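Local structure of Bd0816 (Bdellovibrio bacteriovorus HD100, 5CER) at residues G48-H53 with P202-L207; S84-S89 with V166-K171; S155-R160 with L388-D393; L295-K300 with I382-I387. The protein probably acts as a serine-type D-Ala-D-Ala carboxypeptidase of the peptidase S13 family, trimming the terminal D-alanine from peptidoglycan stem peptides. The protein carries 2 engineered substitutions. One frame throughout, in Å; residues are numbered along the deposited sequence.

Contact 1: G48-H53 with P202-L207; sequences GVDYRH and PLRTIL
Pro-202 packs along the Arg-52 side chain, its CD over one face of the guanidinium, 3.6 Å from Arg-52 CZ and displaced toward the rim. That group is held by a salt bridge from NH2 to Asp-393 and a bond from NH1 to Ser-200 O. Leu-203 follows: its backbone N makes a weak 2.8 Å hydrogen bond to Tyr-51 O, while CD2 lies 3.5 Å from Gly-48 O. The setting explains the bond, since Pro-202 is the N-cap of helix 203-213, and amides of the first helical turn point outward to the loop whose type I turn, Gly-48 to Tyr-51, follows helix 35-47. Arg-204 N donates to Val-49 O, two residues earlier in the loop, at 3.0 Å. Arg-204 CB meets Val-49 CG2 at 3.7 Å. Beyond, the guanidinium pairs with the Asp-50 carboxylate, though the modelled separation is too short to trust in detail; Asp-50 OD2 also bonds Tyr-289. One turn after Leu-203, Ile-206 CD1 approaches His-53 CD2 at 4.0 Å.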
loop_
_atom_site.group_PDB
_atom_site.type_symbol
_atom_site.label_atom_id
_atom_site.label_comp_id
_atom_site.label_asym_id
_atom_site.label_seq_id
_atom_site.Cartn_x
_atom_site.Cartn_y
_atom_site.Cartn_z
ATOM N N GLY A 48 -9.485 20.728 1.507
ATOM C CA GLY A 48 -10.775 20.368 2.094
ATOM C C GLY A 48 -11.001 18.888 1.842
ATOM O O GLY A 48 -10.686 18.369 0.740
ATOM N N VAL A 49 -11.563 18.211 2.838
ATOM C CA VAL A 49 -11.702 16.756 2.786
ATOM C C VAL A 49 -12.498 16.222 1.565
ATOM O O VAL A 49 -12.222 15.114 1.069
ATOM C CB VAL A 49 -12.322 16.217 4.087
ATOM C CG1 VAL A 49 -13.767 16.707 4.243
ATOM C CG2 VAL A 49 -12.250 14.702 4.151
ATOM N N ASP A 50 -13.497 16.984 1.130
ATOM C CA ASP A 50 -14.363 16.557 0.023
ATOM C C ASP A 50 -14.044 17.278 -1.297
ATOM O O ASP A 50 -14.837 17.256 -2.215
ATOM C CB ASP A 50 -15.834 16.706 0.420
ATOM C CG ASP A 50 -16.292 15.618 1.363
ATOM O OD1 ASP A 50 -15.764 14.484 1.273
ATOM O OD2 ASP A 50 -17.191 15.854 2.205
ATOM N N TYR A 51 -12.863 17.874 -1.399
ATOM C CA TYR A 51 -12.453 18.555 -2.611
ATOM C C TYR A 51 -12.446 17.614 -3.837
ATOM O O TYR A 51 -12.141 16.404 -3.754
ATOM C CB TYR A 51 -11.072 19.181 -2.402
ATOM C CG TYR A 51 -10.463 19.778 -3.644
ATOM C CD1 TYR A 51 -10.779 21.074 -4.043
ATOM C CD2 TYR A 51 -9.557 19.045 -4.408
ATOM C CE1 TYR A 51 -10.228 21.613 -5.177
ATOM C CE2 TYR A 51 -8.977 19.582 -5.526
ATOM C CZ TYR A 51 -9.333 20.863 -5.918
ATOM O OH TYR A 51 -8.766 21.410 -7.053
ATOM N N ARG A 52 -12.790 18.190 -4.969
ATOM C CA ARG A 52 -12.832 17.469 -6.206
ATOM C C ARG A 52 -11.997 18.169 -7.255
ATOM O O ARG A 52 -12.139 19.392 -7.493
ATOM C CB ARG A 52 -14.287 17.290 -6.639
ATOM C CG ARG A 52 -14.987 16.152 -5.899
ATOM C CD ARG A 52 -16.414 16.046 -6.390
ATOM N NE ARG A 52 -17.264 15.147 -5.620
ATOM C CZ ARG A 52 -17.552 13.888 -5.934
ATOM N NH1 ARG A 52 -17.010 13.270 -6.983
ATOM N NH2 ARG A 52 -18.387 13.218 -5.161
ATOM N N HIS A 53 -11.149 17.381 -7.906
ATOM C CA HIS A 53 -10.373 17.837 -9.067
ATOM C C HIS A 53 -11.299 17.896 -10.292
ATOM O O HIS A 53 -11.795 16.869 -10.747
ATOM C CB HIS A 53 -9.179 16.922 -9.338
ATOM C CG HIS A 53 -8.185 16.886 -8.226
ATOM N ND1 HIS A 53 -6.956 17.534 -8.278
ATOM C CD2 HIS A 53 -8.244 16.284 -7.016
ATOM C CE1 HIS A 53 -6.317 17.330 -7.143
ATOM N NE2 HIS A 53 -7.073 16.566 -6.369
ATOM N N PRO A 202 -14.090 12.380 -4.490
ATOM C CA PRO A 202 -13.682 13.308 -3.447
ATOM C C PRO A 202 -12.306 12.967 -2.864
ATOM O O PRO A 202 -11.899 11.808 -2.901
ATOM C CB PRO A 202 -14.776 13.165 -2.386
ATOM C CG PRO A 202 -15.453 11.880 -2.675
ATOM C CD PRO A 202 -15.319 11.645 -4.131
ATOM N N LEU A 203 -11.605 13.990 -2.412
ATOM C CA LEU A 203 -10.209 13.891 -2.051
ATOM C C LEU A 203 -10.009 12.769 -1.044
ATOM O O LEU A 203 -9.033 12.008 -1.162
ATOM C CB LEU A 203 -9.678 15.206 -1.483
ATOM C CG LEU A 203 -8.222 15.197 -1.031
ATOM C CD1 LEU A 203 -7.264 14.963 -2.198
ATOM C CD2 LEU A 203 -7.856 16.482 -0.270
ATOM N N ARG A 204 -10.903 12.683 -0.068
ATOM C CA ARG A 204 -10.795 11.655 0.949
ATOM C C ARG A 204 -10.677 10.228 0.366
ATOM O O ARG A 204 -9.970 9.401 0.933
ATOM C CB ARG A 204 -11.946 11.733 1.954
ATOM C CG ARG A 204 -13.257 11.251 1.439
ATOM C CD ARG A 204 -14.372 11.567 2.412
ATOM N NE ARG A 204 -15.516 10.909 1.807
ATOM C CZ ARG A 204 -16.581 11.414 1.242
ATOM N NH1 ARG A 204 -16.827 12.701 1.250
ATOM N NH2 ARG A 204 -17.443 10.589 0.711
ATOM N N THR A 205 -11.367 9.972 -0.759
ATOM C CA THR A 205 -11.295 8.680 -1.428
ATOM C C THR A 205 -10.037 8.489 -2.258
ATOM O O THR A 205 -9.472 7.393 -2.283
ATOM C CB THR A 205 -12.566 8.457 -2.247
ATOM O OG1 THR A 205 -13.665 8.559 -1.338
ATOM C CG2 THR A 205 -12.579 7.074 -2.918
ATOM N N ILE A 206 -9.563 9.548 -2.885
ATOM C CA ILE A 206 -8.255 9.520 -3.537
ATOM C C ILE A 206 -7.172 9.189 -2.463
ATOM O O ILE A 206 -6.277 8.411 -2.693
ATOM C CB ILE A 206 -7.950 10.856 -4.220
ATOM C CG1 ILE A 206 -8.836 11.053 -5.437
ATOM C CG2 ILE A 206 -6.470 10.901 -4.632
ATOM C CD1 ILE A 206 -8.665 12.359 -6.189
ATOM N N LEU A 207 -7.305 9.792 -1.288
ATOM C CA LEU A 207 -6.365 9.571 -0.215
ATOM C C LEU A 207 -6.469 8.129 0.321
ATOM O O LEU A 207 -5.434 7.489 0.594
ATOM C CB LEU A 207 -6.581 10.619 0.878
ATOM C CG LEU A 207 -6.257 12.080 0.464
ATOM C CD1 LEU A 207 -6.812 13.066 1.488
ATOM C CD2 LEU A 207 -4.774 12.308 0.292
#

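Contact 2: S84-S89 with V166-K171; sequences SYFLIS and VFMLEK
Phe-86 turns the edge of its ring to Met-168, whose CG lies near the ring plane, 4.1 Å from Phe-86 CD1. The Phe-86 and Val-166 side chains run roughly perpendicular, with Phe-86 CE1 3.7 Å from Val-166 CG1. Met-168 bends at its last torsion, chi3 68°, which carries CE back over the helix to within 4.0 Å of Phe-86 CA. A turn further along, the CB of Ser-89 faces the loop, and with OG anti to the backbone N (chi1 172°) the hydroxyl meets Leu-169 N. This amide donates to Ser-89 OG at 3.0 Å in a nearly straight bond of 169°. The hydroxyl in turn donates to a water that itself donates to Phe-167 O, 2.7 Å from the water oxygen, so OG is gripped both as acceptor and as donor. Leu-169 CD1 closes over Ser-89 O at 3.4 Å. Helix 81-93 forms the beta-alpha-beta crossover between strands 67-72 and 98-104; the loop clasping it connects helix 151-163, whose Tyr-154 and Ala-161 back Met-168, to edge strand 175-181.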
loop_
_atom_site.group_PDB
_atom_site.type_symbol
_atom_site.label_atom_id
_atom_site.label_comp_id
_atom_site.label_asym_id
_atom_site.label_seq_id
_atom_site.Cartn_x
_atom_site.Cartn_y
_atom_site.Cartn_z
ATOM N N SER A 84 -9.489 7.433 -17.295
ATOM C CA SER A 84 -9.566 7.482 -18.764
ATOM C C SER A 84 -10.698 6.587 -19.307
ATOM O O SER A 84 -11.434 7.026 -20.197
ATOM C CB SER A 84 -8.211 7.157 -19.401
ATOM O OG SER A 84 -7.233 8.164 -19.099
ATOM N N TYR A 85 -10.810 5.341 -18.806
ATOM C CA TYR A 85 -11.838 4.427 -19.256
ATOM C C TYR A 85 -13.204 5.020 -18.980
ATOM O O TYR A 85 -14.104 4.949 -19.814
ATOM C CB TYR A 85 -11.730 3.067 -18.589
ATOM C CG TYR A 85 -10.594 2.149 -19.024
ATOM C CD1 TYR A 85 -9.780 2.427 -20.152
ATOM C CD2 TYR A 85 -10.359 0.971 -18.334
ATOM C CE1 TYR A 85 -8.744 1.579 -20.534
ATOM C CE2 TYR A 85 -9.335 0.107 -18.725
ATOM C CZ TYR A 85 -8.547 0.403 -19.829
ATOM O OH TYR A 85 -7.540 -0.438 -20.183
ATOM N N PHE A 86 -13.364 5.578 -17.796
ATOM C CA PHE A 86 -14.623 6.225 -17.415
ATOM C C PHE A 86 -14.951 7.413 -18.346
ATOM O O PHE A 86 -16.110 7.575 -18.757
ATOM C CB PHE A 86 -14.583 6.665 -15.918
ATOM C CG PHE A 86 -15.817 7.382 -15.459
ATOM C CD1 PHE A 86 -16.989 6.685 -15.241
ATOM C CD2 PHE A 86 -15.826 8.765 -15.321
ATOM C CE1 PHE A 86 -18.148 7.337 -14.809
ATOM C CE2 PHE A 86 -16.973 9.427 -14.897
ATOM C CZ PHE A 86 -18.133 8.719 -14.649
ATOM N N LEU A 87 -13.933 8.223 -18.660
ATOM C CA LEU A 87 -14.099 9.385 -19.532
ATOM C C LEU A 87 -14.522 8.942 -20.932
ATOM O O LEU A 87 -15.356 9.598 -21.581
ATOM C CB LEU A 87 -12.803 10.210 -19.622
ATOM C CG LEU A 87 -12.781 11.345 -20.648
ATOM C CD1 LEU A 87 -13.857 12.378 -20.337
ATOM C CD2 LEU A 87 -11.428 12.000 -20.748
ATOM N N ILE A 88 -13.954 7.836 -21.394
ATOM C CA ILE A 88 -14.303 7.294 -22.714
ATOM C C ILE A 88 -15.758 6.847 -22.746
ATOM O O ILE A 88 -16.469 7.174 -23.703
ATOM C CB ILE A 88 -13.335 6.169 -23.131
ATOM C CG1 ILE A 88 -11.946 6.796 -23.374
ATOM C CG2 ILE A 88 -13.823 5.433 -24.381
ATOM C CD1 ILE A 88 -10.835 5.845 -23.793
ATOM N N SER A 89 -16.189 6.111 -21.728
ATOM C CA SER A 89 -17.603 5.769 -21.559
ATOM C C SER A 89 -18.479 7.022 -21.616
ATOM O O SER A 89 -19.436 7.093 -22.389
ATOM C CB SER A 89 -17.835 5.017 -20.224
ATOM O OG SER A 89 -19.214 4.829 -19.959
ATOM N N VAL A 166 -22.039 2.970 -10.117
ATOM C CA VAL A 166 -21.659 3.913 -11.185
ATOM C C VAL A 166 -21.829 3.231 -12.517
ATOM O O VAL A 166 -21.385 2.122 -12.716
ATOM C CB VAL A 166 -20.200 4.392 -11.077
ATOM C CG1 VAL A 166 -19.853 5.303 -12.250
ATOM C CG2 VAL A 166 -19.946 5.092 -9.753
ATOM N N PHE A 167 -22.518 3.926 -13.419
ATOM C CA PHE A 167 -22.785 3.418 -14.746
ATOM C C PHE A 167 -21.583 3.612 -15.671
ATOM O O PHE A 167 -21.082 4.738 -15.824
ATOM C CB PHE A 167 -24.028 4.104 -15.362
ATOM C CG PHE A 167 -24.318 3.639 -16.760
ATOM C CD1 PHE A 167 -23.693 4.249 -17.861
ATOM C CD2 PHE A 167 -25.198 2.583 -16.992
ATOM C CE1 PHE A 167 -23.956 3.814 -19.157
ATOM C CE2 PHE A 167 -25.457 2.144 -18.287
ATOM C CZ PHE A 167 -24.845 2.760 -19.369
ATOM N N MET A 168 -21.223 2.551 -16.386
ATOM C CA MET A 168 -20.296 2.614 -17.516
ATOM C C MET A 168 -20.839 1.750 -18.636
ATOM O O MET A 168 -21.496 0.746 -18.405
ATOM C CB MET A 168 -18.926 2.090 -17.138
ATOM C CG MET A 168 -18.233 2.881 -16.040
ATOM S SD MET A 168 -16.655 2.124 -15.558
ATOM C CE MET A 168 -15.650 2.384 -17.014
ATOM N N LEU A 169 -20.579 2.163 -19.878
ATOM C CA LEU A 169 -21.003 1.375 -21.044
ATOM C C LEU A 169 -20.223 0.068 -21.096
ATOM O O LEU A 169 -19.104 0.007 -20.653
ATOM C CB LEU A 169 -20.790 2.181 -22.321
ATOM C CG LEU A 169 -21.667 3.424 -22.462
ATOM C CD1 LEU A 169 -21.120 4.341 -23.538
ATOM C CD2 LEU A 169 -23.118 3.031 -22.768
ATOM N N GLU A 170 -20.846 -0.974 -21.621
ATOM C CA GLU A 170 -20.139 -2.242 -21.832
ATOM C C GLU A 170 -18.896 -2.118 -22.724
ATOM O O GLU A 170 -17.847 -2.665 -22.399
ATOM C CB GLU A 170 -21.039 -3.308 -22.446
ATOM C CG GLU A 170 -20.578 -4.710 -22.077
ATOM C CD GLU A 170 -21.455 -5.802 -22.648
ATOM O OE1 GLU A 170 -22.637 -5.522 -22.996
ATOM O OE2 GLU A 170 -20.956 -6.957 -22.745
ATOM N N LYS A 171 -19.018 -1.375 -23.816
ATOM C CA LYS A 171 -18.066 -1.521 -24.932
ATOM C C LYS A 171 -17.817 -0.205 -25.700
ATOM O O LYS A 171 -18.022 -0.124 -26.904
ATOM C CB LYS A 171 -18.509 -2.738 -25.787
ATOM C CG LYS A 171 -17.727 -3.059 -27.107
ATOM C CD LYS A 171 -16.559 -4.039 -26.900
ATOM C CE LYS A 171 -15.909 -4.673 -28.194
ATOM N NZ LYS A 171 -16.608 -4.509 -29.519
HETATM O O HOH W 1 -20.420 5.964 -18.149
#

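Contact 3: S155-R160 with L388-D393; sequences SKLRER and LALPFD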
loop_
_atom_site.group_PDB
_atom_site.type_symbol
_atom_site.label_atom_id
_atom_site.label_comp_id
_atom_site.label_asym_id
_atom_site.label_seq_id
_atom_site.Cartn_x
_atom_site.Cartn_y
_atom_site.Cartn_z
ATOM N N SER A 155 -13.308 -4.354 -18.306
ATOM C CA SER A 155 -14.389 -5.153 -17.733
ATOM C C SER A 155 -14.268 -5.339 -16.188
ATOM O O SER A 155 -15.283 -5.309 -15.478
ATOM C CB SER A 155 -14.443 -6.510 -18.443
ATOM O OG SER A 155 -15.663 -7.143 -18.162
ATOM N N LYS A 156 -13.043 -5.538 -15.707
ATOM C CA LYS A 156 -12.787 -5.554 -14.273
ATOM C C LYS A 156 -13.152 -4.212 -13.633
ATOM O O LYS A 156 -13.863 -4.172 -12.609
ATOM C CB LYS A 156 -11.331 -5.868 -13.953
ATOM C CG LYS A 156 -10.947 -7.330 -14.094
ATOM C CD LYS A 156 -9.586 -7.623 -13.439
ATOM C CE LYS A 156 -8.880 -8.829 -14.071
ATOM N NZ LYS A 156 -8.196 -8.463 -15.370
ATOM N N LEU A 157 -12.728 -3.119 -14.259
ATOM C CA LEU A 157 -13.072 -1.798 -13.752
ATOM C C LEU A 157 -14.583 -1.617 -13.687
ATOM O O LEU A 157 -15.111 -1.169 -12.679
ATOM C CB LEU A 157 -12.423 -0.680 -14.588
ATOM C CG LEU A 157 -12.818 0.743 -14.151
ATOM C CD1 LEU A 157 -12.315 0.996 -12.739
ATOM C CD2 LEU A 157 -12.302 1.794 -15.137
ATOM N N ARG A 158 -15.266 -1.952 -14.768
ATOM C CA ARG A 158 -16.716 -1.809 -14.837
ATOM C C ARG A 158 -17.476 -2.653 -13.782
ATOM O O ARG A 158 -18.487 -2.190 -13.281
ATOM C CB ARG A 158 -17.192 -2.145 -16.247
ATOM C CG ARG A 158 -18.690 -1.998 -16.472
ATOM C CD ARG A 158 -19.004 -2.000 -17.963
ATOM N NE ARG A 158 -20.444 -2.117 -18.254
ATOM C CZ ARG A 158 -21.092 -3.260 -18.472
ATOM N NH1 ARG A 158 -20.479 -4.442 -18.392
ATOM N NH2 ARG A 158 -22.383 -3.222 -18.710
ATOM N N GLU A 159 -16.976 -3.857 -13.492
ATOM C CA GLU A 159 -17.499 -4.775 -12.446
ATOM C C GLU A 159 -17.475 -4.042 -11.070
ATOM O O GLU A 159 -18.485 -3.935 -10.371
ATOM C CB GLU A 159 -16.728 -6.212 -12.524
ATOM C CG GLU A 159 -17.103 -7.154 -13.769
ATOM C CD GLU A 159 -18.042 -8.383 -13.490
ATOM O OE1 GLU A 159 -18.608 -8.545 -12.396
ATOM O OE2 GLU A 159 -18.240 -9.230 -14.397
ATOM N N ARG A 160 -16.345 -3.415 -10.773
ATOM C CA ARG A 160 -16.199 -2.523 -9.604
ATOM C C ARG A 160 -17.108 -1.284 -9.614
ATOM O O ARG A 160 -17.771 -0.983 -8.627
ATOM C CB ARG A 160 -14.747 -2.054 -9.473
ATOM C CG ARG A 160 -13.831 -3.053 -8.810
ATOM C CD ARG A 160 -12.367 -2.774 -9.108
ATOM N NE ARG A 160 -11.900 -1.693 -8.237
ATOM C CZ ARG A 160 -10.975 -0.778 -8.537
ATOM N NH1 ARG A 160 -10.330 -0.779 -9.711
ATOM N NH2 ARG A 160 -10.691 0.151 -7.626
ATOM N N LEU A 388 -14.823 1.028 -1.264
ATOM C CA LEU A 388 -14.351 0.626 -2.560
ATOM C C LEU A 388 -13.837 1.949 -3.173
ATOM O O LEU A 388 -14.618 2.816 -3.521
ATOM C CB LEU A 388 -15.463 -0.030 -3.359
ATOM C CG LEU A 388 -15.107 -0.446 -4.823
ATOM C CD1 LEU A 388 -13.766 -1.176 -4.969
ATOM C CD2 LEU A 388 -16.236 -1.249 -5.488
ATOM N N ALA A 389 -12.512 2.092 -3.237
ATOM C CA ALA A 389 -11.889 3.366 -3.527
ATOM C C ALA A 389 -11.574 3.594 -5.032
ATOM O O ALA A 389 -10.451 3.478 -5.510
ATOM C CB ALA A 389 -10.648 3.527 -2.682
ATOM N N LEU A 390 -12.612 3.949 -5.765
ATOM C CA LEU A 390 -12.491 4.276 -7.195
ATOM C C LEU A 390 -12.150 5.752 -7.381
ATOM O O LEU A 390 -12.514 6.568 -6.548
ATOM C CB LEU A 390 -13.785 3.940 -7.922
ATOM C CG LEU A 390 -14.146 2.447 -7.898
ATOM C CD1 LEU A 390 -15.643 2.138 -8.076
ATOM C CD2 LEU A 390 -13.343 1.822 -9.023
ATOM N N PRO A 391 -11.501 6.084 -8.488
ATOM C CA PRO A 391 -11.185 7.460 -8.761
ATOM C C PRO A 391 -12.350 8.291 -9.287
ATOM O O PRO A 391 -12.162 9.478 -9.593
ATOM C CB PRO A 391 -10.069 7.359 -9.790
ATOM C CG PRO A 391 -10.349 6.099 -10.518
ATOM C CD PRO A 391 -11.001 5.184 -9.544
ATOM N N PHE A 392 -13.545 7.696 -9.387
ATOM C CA PHE A 392 -14.782 8.418 -9.794
ATOM C C PHE A 392 -15.921 7.835 -8.983
ATOM O O PHE A 392 -15.785 6.722 -8.480
ATOM C CB PHE A 392 -15.047 8.247 -11.321
ATOM C CG PHE A 392 -15.000 6.822 -11.803
ATOM C CD1 PHE A 392 -16.089 5.994 -11.668
ATOM C CD2 PHE A 392 -13.842 6.292 -12.350
ATOM C CE1 PHE A 392 -16.045 4.661 -12.066
ATOM C CE2 PHE A 392 -13.790 4.957 -12.775
ATOM C CZ PHE A 392 -14.909 4.150 -12.631
ATOM N N ASP A 393 -17.008 8.574 -8.864
ATOM C CA ASP A 393 -18.196 8.109 -8.181
ATOM C C ASP A 393 -19.453 8.642 -8.901
ATOM O O ASP A 393 -19.366 9.070 -10.057
ATOM C CB ASP A 393 -18.140 8.525 -6.710
ATOM C CG ASP A 393 -18.316 10.036 -6.509
ATOM O OD1 ASP A 393 -18.481 10.795 -7.534
ATOM O OD2 ASP A 393 -18.238 10.476 -5.331
HETATM O O HOH W 2 -9.450 2.451 -8.048
#
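Leu-157 and Arg-160 form the face of helix 151-163 that receives the long loop running from helix 356-375 toward the C-terminal strand 399-400; Leu-388 and Leu-390 of that loop point toward it, and the Phe-392 ring also reaches it. Leu-390 CD2 sits at the middle of the junction. It meets Leu-157 CD1 at 3.9 Å and also covers a face of the Arg-160 guanidinium, offset toward the rim and 3.4 Å from NH2. Leu-157 CD1 also approaches Phe-392 CZ, at 4.1 Å, and the phenyl ring stacks in turn on Phe-86 of helix 81-93. Arg-160 reaches this position through a bend at chi3 (80°), which lays one guanidinium face on Leu-390. Leu-388 comes from another direction: its CD1 lies at the guanidinium edge, 3.8 Å from Arg-160 NE, while its CD2 packs 3.5 Å from Arg-160 O. The polar link is indirect, a water that accepts from Arg-160 NH2 at 2.6 Å and donates to Ala-389 O at 2.9 Å.

Contact 4: L295-K300 with I382-I387; sequences LSVANK and IQYTEI
Val-297 presses a methyl squarely onto the Tyr-384 ring, a CH-pi contact in which CG2 stands 3.5 Å from the ring centroid and only 10° off the normal. Val-297 belongs to the short strand 296-297 at the border of the six-stranded antiparallel sheet. Its neighbour there, strand 317-324, carries in its sequence the Lys-Thr-Gly motif of the penicillin-binding enzymes. Tyr-384, from the loop after helix 356-375, packs its ring face against this edge strand. CG anti to the backbone N (chi1 176°) carries the ring out to Val-297. Lys-300 meets the ring at its edge, Lys-300 CB lying in the plane 3.9 Å from Tyr-384 CD2, and the lysine and tyrosine side chains run antiparallel past one another. A salt bridge to Glu-381 holds the Lys-300 ammonium. Glu-386 CD lies 3.3 Å from Lys-300 O; the nearby Glu-386 OE2 and this carbonyl are both acceptors, and OE2 accepts instead from Ser-302 N. Further out, several bonds anchor the phenol oxygen, while Val-297 and Lys-300 pack against the ring itself. Asp-301 bonds both segments, with OD1 to Tyr-384 OH and OD2 to Val-297 N, and Lys-208 NZ likewise joins Tyr-384 OH to Leu-295 O. Finally, Ile-387 N donates to Tyr-384 OH at 3.0 Å and 173°.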
loop_
_atom_site.group_PDB
_atom_site.type_symbol
_atom_site.label_atom_id
_atom_site.label_comp_id
_atom_site.label_asym_id
_atom_site.label_seq_id
_atom_site.Cartn_x
_atom_site.Cartn_y
_atom_site.Cartn_z
ATOM N N LEU A 295 -7.374 6.238 5.945
ATOM C CA LEU A 295 -6.351 5.236 6.201
ATOM C C LEU A 295 -6.988 3.869 6.215
ATOM O O LEU A 295 -8.177 3.707 6.534
ATOM C CB LEU A 295 -5.666 5.521 7.539
ATOM C CG LEU A 295 -4.944 6.850 7.714
ATOM C CD1 LEU A 295 -4.214 6.883 9.035
ATOM C CD2 LEU A 295 -3.962 7.124 6.605
ATOM N N SER A 296 -6.176 2.881 5.949
ATOM C CA SER A 296 -6.592 1.492 5.833
ATOM C C SER A 296 -7.006 0.891 7.168
ATOM O O SER A 296 -6.491 1.299 8.202
ATOM C CB SER A 296 -5.454 0.653 5.236
ATOM O OG SER A 296 -4.931 1.257 4.062
ATOM N N VAL A 297 -7.890 -0.105 7.109
ATOM C CA VAL A 297 -8.348 -0.821 8.273
ATOM C C VAL A 297 -7.850 -2.241 8.197
ATOM O O VAL A 297 -8.104 -2.922 7.205
ATOM C CB VAL A 297 -9.888 -0.856 8.340
ATOM C CG1 VAL A 297 -10.354 -1.616 9.561
ATOM C CG2 VAL A 297 -10.426 0.577 8.375
ATOM N N ALA A 298 -7.159 -2.686 9.247
ATOM C CA ALA A 298 -6.575 -4.017 9.295
ATOM C C ALA A 298 -7.595 -5.074 8.948
ATOM O O ALA A 298 -8.668 -5.123 9.527
ATOM C CB ALA A 298 -5.968 -4.306 10.647
ATOM N N ASN A 299 -7.223 -5.935 8.006
ATOM C CA ASN A 299 -8.033 -7.052 7.567
ATOM C C ASN A 299 -9.237 -6.654 6.723
ATOM O O ASN A 299 -9.487 -7.308 5.710
ATOM C CB ASN A 299 -8.438 -7.967 8.730
ATOM C CG ASN A 299 -9.138 -9.215 8.287
ATOM O OD1 ASN A 299 -10.276 -9.453 8.684
ATOM N ND2 ASN A 299 -8.491 -10.019 7.466
ATOM N N LYS A 300 -9.966 -5.623 7.115
ATOM C CA LYS A 300 -11.182 -5.253 6.399
ATOM C C LYS A 300 -10.987 -4.584 5.044
ATOM O O LYS A 300 -11.825 -4.774 4.154
ATOM C CB LYS A 300 -12.093 -4.414 7.299
ATOM C CG LYS A 300 -12.748 -5.237 8.417
ATOM C CD LYS A 300 -13.546 -4.321 9.329
ATOM C CE LYS A 300 -13.857 -4.923 10.680
ATOM N NZ LYS A 300 -14.980 -5.882 10.538
ATOM N N ILE A 382 -13.758 -2.323 15.204
ATOM C CA ILE A 382 -14.144 -0.996 14.719
ATOM C C ILE A 382 -15.468 -1.068 13.823
ATOM O O ILE A 382 -15.643 -2.004 13.022
ATOM C CB ILE A 382 -12.888 -0.274 14.025
ATOM C CG1 ILE A 382 -11.869 0.428 15.096
ATOM C CG2 ILE A 382 -13.370 0.713 12.979
ATOM C CD1 ILE A 382 -12.398 1.622 15.915
ATOM N N GLN A 383 -16.396 -0.107 13.987
ATOM C CA GLN A 383 -17.553 0.075 13.074
ATOM C C GLN A 383 -17.082 0.532 11.686
ATOM O O GLN A 383 -16.756 1.704 11.510
ATOM C CB GLN A 383 -18.517 1.150 13.600
ATOM C CG GLN A 383 -19.594 0.711 14.605
ATOM C CD GLN A 383 -21.032 0.640 14.039
ATOM O OE1 GLN A 383 -21.348 1.018 12.887
ATOM N NE2 GLN A 383 -21.917 0.105 14.874
ATOM N N TYR A 384 -16.995 -0.372 10.713
ATOM C CA TYR A 384 -16.428 -0.024 9.402
ATOM C C TYR A 384 -16.876 -0.967 8.315
ATOM O O TYR A 384 -16.917 -2.184 8.507
ATOM C CB TYR A 384 -14.868 -0.007 9.433
ATOM C CG TYR A 384 -14.210 0.265 8.081
ATOM C CD1 TYR A 384 -14.201 1.560 7.537
ATOM C CD2 TYR A 384 -13.589 -0.773 7.355
ATOM C CE1 TYR A 384 -13.606 1.814 6.307
ATOM C CE2 TYR A 384 -12.979 -0.532 6.113
ATOM C CZ TYR A 384 -12.994 0.758 5.581
ATOM O OH TYR A 384 -12.435 0.995 4.362
ATOM N N THR A 385 -17.191 -0.379 7.170
ATOM C CA THR A 385 -17.476 -1.115 5.949
ATOM C C THR A 385 -16.492 -0.725 4.849
ATOM O O THR A 385 -16.260 0.451 4.634
ATOM C CB THR A 385 -18.880 -0.711 5.424
ATOM O OG1 THR A 385 -19.873 -0.579 6.464
ATOM C CG2 THR A 385 -19.354 -1.650 4.338
ATOM N N GLU A 386 -15.940 -1.739 4.184
ATOM C CA GLU A 386 -14.872 -1.575 3.260
ATOM C C GLU A 386 -15.264 -0.528 2.237
ATOM O O GLU A 386 -16.258 -0.682 1.563
ATOM C CB GLU A 386 -14.530 -2.917 2.607
ATOM C CG GLU A 386 -13.462 -2.844 1.519
ATOM C CD GLU A 386 -12.935 -4.200 1.099
ATOM O OE1 GLU A 386 -13.681 -5.191 1.144
ATOM O OE2 GLU A 386 -11.740 -4.302 0.780
ATOM N N ILE A 387 -14.469 0.531 2.146
ATOM C CA ILE A 387 -14.617 1.539 1.090
ATOM C C ILE A 387 -14.040 0.971 -0.202
ATOM O O ILE A 387 -12.931 0.481 -0.227
ATOM C CB ILE A 387 -13.878 2.845 1.461
ATOM C CG1 ILE A 387 -14.527 3.501 2.685
ATOM C CG2 ILE A 387 -13.833 3.806 0.280
ATOM C CD1 ILE A 387 -13.601 4.416 3.470
#

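In the fold
From the N terminus, the chain opens contact 1 just after helix 35-47 and closes it at the start of helix 203-213. Contact 2 opens and closes wholly within that span, joining a crossover helix to the loop before strand 175-181. Contact 3 departs from helix 151-163 before either has closed and returns only near the C terminus, so it crosses both. Contact 4 begins after contact 1 is complete and lies within the span of contact 3. Segments 382-387 and 388-393 are consecutive: one loop, coming from helix 356-375, passes the edge of the antiparallel sheet and runs on to the helices beside the mixed sheet. Asp-393 ties contact 3 to contact 1, and Arg-158 and Phe-392 tie it to contact 2.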